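2-keto acid:ferredoxin oxidoreductase subunit alpha (Pyrococcus furiosus, PDB 1YD7) probably catalyses, as part of a four-subunit enzyme, the ferredoxin-dependent oxidative decarboxylation of 2-oxoglutarate to succinyl-CoA. Local coordinates at residues V116-V121 with P180-T185. Residues are numbered along the deposited sequence; the frame is centred on the assembly and turned at random.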
loop_
_atom_site.group_PDB
_atom_site.type_symbol
_atom_site.label_atom_id
_atom_site.label_comp_id
_atom_site.label_asym_id
_atom_site.label_seq_id
_atom_site.Cartn_x
_atom_site.Cartn_y
_atom_site.Cartn_z
ATOM N N VAL A 116 -5.768 2.077 -7.967
ATOM C CA VAL A 116 -4.439 2.229 -7.366
ATOM C C VAL A 116 -4.558 2.599 -5.882
ATOM O O VAL A 116 -5.495 3.276 -5.511
ATOM C CB VAL A 116 -3.591 3.255 -8.131
ATOM C CG1 VAL A 116 -4.243 4.651 -8.156
ATOM C CG2 VAL A 116 -2.150 3.333 -7.562
ATOM N N VAL A 117 -3.628 2.121 -5.050
ATOM C CA VAL A 117 -3.508 2.524 -3.615
ATOM C C VAL A 117 -2.337 3.467 -3.424
ATOM O O VAL A 117 -1.220 3.161 -3.821
ATOM C CB VAL A 117 -3.360 1.283 -2.728
ATOM C CG1 VAL A 117 -3.145 1.628 -1.256
ATOM C CG2 VAL A 117 -4.585 0.435 -2.891
ATOM N N ILE A 118 -2.598 4.644 -2.868
ATOM C CA ILE A 118 -1.546 5.605 -2.556
ATOM C C ILE A 118 -1.434 5.763 -1.039
ATOM O O ILE A 118 -2.376 6.230 -0.381
ATOM C CB ILE A 118 -1.802 7.006 -3.156
ATOM C CG1 ILE A 118 -1.813 6.976 -4.695
ATOM C CG2 ILE A 118 -0.749 7.987 -2.640
ATOM C CD1 ILE A 118 -3.199 6.861 -5.307
ATOM N N VAL A 119 -0.275 5.379 -0.497
ATOM C CA VAL A 119 0.043 5.600 0.916
ATOM C C VAL A 119 0.633 6.976 1.035
ATOM O O VAL A 119 1.634 7.281 0.412
ATOM C CB VAL A 119 1.021 4.553 1.479
ATOM C CG1 VAL A 119 1.255 4.768 3.012
ATOM C CG2 VAL A 119 0.487 3.178 1.246
ATOM N N ASP A 120 -0.050 7.831 1.775
ATOM C CA ASP A 120 0.439 9.158 2.093
ATOM C C ASP A 120 0.894 9.138 3.565
ATOM O O ASP A 120 0.077 8.932 4.456
ATOM C CB ASP A 120 -0.697 10.159 1.889
ATOM C CG ASP A 120 -0.300 11.602 2.198
ATOM O OD1 ASP A 120 0.901 11.962 2.205
ATOM O OD2 ASP A 120 -1.236 12.392 2.424
ATOM N N VAL A 121 2.178 9.353 3.823
ATOM C CA VAL A 121 2.658 9.455 5.229
ATOM C C VAL A 121 2.694 10.897 5.743
ATOM O O VAL A 121 3.494 11.710 5.298
ATOM C CB VAL A 121 4.035 8.798 5.416
ATOM C CG1 VAL A 121 4.457 8.812 6.901
ATOM C CG2 VAL A 121 3.999 7.370 4.876
ATOM N N PRO A 180 -8.647 5.417 -7.473
ATOM C CA PRO A 180 -7.599 5.597 -6.469
ATOM C C PRO A 180 -8.154 5.586 -5.026
ATOM O O PRO A 180 -9.208 6.183 -4.765
ATOM C CB PRO A 180 -7.022 6.968 -6.788
ATOM C CG PRO A 180 -7.607 7.400 -8.099
ATOM C CD PRO A 180 -8.823 6.601 -8.334
ATOM N N VAL A 181 -7.484 4.868 -4.125
ATOM C CA VAL A 181 -7.786 4.929 -2.691
ATOM C C VAL A 181 -6.542 5.350 -1.901
ATOM O O VAL A 181 -5.438 4.859 -2.136
ATOM C CB VAL A 181 -8.370 3.617 -2.183
ATOM C CG1 VAL A 181 -8.732 3.704 -0.692
ATOM C CG2 VAL A 181 -9.605 3.258 -2.981
ATOM N N ILE A 182 -6.736 6.303 -0.991
ATOM C CA ILE A 182 -5.661 6.892 -0.217
ATOM C C ILE A 182 -5.599 6.233 1.151
ATOM O O ILE A 182 -6.584 6.231 1.870
ATOM C CB ILE A 182 -5.878 8.415 -0.035
ATOM C CG1 ILE A 182 -6.206 9.064 -1.372
ATOM C CG2 ILE A 182 -4.640 9.107 0.627
ATOM C CD1 ILE A 182 -5.166 8.901 -2.398
ATOM N N LEU A 183 -4.449 5.649 1.493
ATOM C CA LEU A 183 -4.188 5.205 2.877
ATOM C C LEU A 183 -3.343 6.313 3.506
ATOM O O LEU A 183 -2.219 6.540 3.098
ATOM C CB LEU A 183 -3.498 3.843 2.957
ATOM C CG LEU A 183 -3.480 3.224 4.367
ATOM C CD1 LEU A 183 -4.749 2.459 4.696
ATOM C CD2 LEU A 183 -2.284 2.307 4.509
ATOM N N LEU A 184 -3.951 7.051 4.427
ATOM C CA LEU A 184 -3.347 8.224 5.024
ATOM C C LEU A 184 -2.801 7.803 6.388
ATOM O O LEU A 184 -3.571 7.426 7.268
ATOM C CB LEU A 184 -4.385 9.334 5.160
ATOM C CG LEU A 184 -3.954 10.620 5.874
ATOM C CD1 LEU A 184 -2.745 11.255 5.209
ATOM C CD2 LEU A 184 -5.111 11.605 5.919
ATOM N N THR A 185 -1.482 7.820 6.537
ATOM C CA THR A 185 -0.848 7.342 7.759
ATOM C C THR A 185 0.144 8.392 8.292
ATOM O O THR A 185 0.202 9.519 7.784
ATOM C CB THR A 185 -0.174 5.946 7.540
ATOM O OG1 THR A 185 0.331 5.447 8.790
ATOM C CG2 THR A 185 0.961 6.020 6.545
#
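With CG trans to the backbone N in both D120 (chi1 180°) and L184, the two side chains rise side by side from one face of the sheet, and D120 OD2 meets L184 CD1 at 3.4 Å. On the same face CG1 of I182 stands trans to the carbonyl carbon, and the turn at chi2 (-60°) swings CD1 over to I118, 3.9 Å from CB. I118 in turn reaches P180 with its own CD1, and V116 sets CG1 against the proline CB. The reverse face is formed by V117, V119 and V121 with V181, L183 and T185. Here T185 presents its methyl rather than its hydroxyl to the other strand: CG2 lies 3.7 Å from V121 CG2 and 3.8 Å from V119 CG1.

Between these two layers of side chains the strands run parallel and in register, their axes approaching to 4.7 Å. Five backbone hydrogen bonds alternate between them, from V181 N to V116 O (2.9 Å) as far as T185 N to D120 O (2.8 Å, 176° at the hydrogen). L183 N approaches I118 O more obliquely, tilted from the carbonyl plane.

The pair lies inside the parallel sheet of the thiamine diphosphate-binding family fold. Helix 160-177 leads into strand 180-185 and covers the V117, V181 and L183 face through F171, S174 and F166, while strands 90-95 and 153-155 flank the pair on either side.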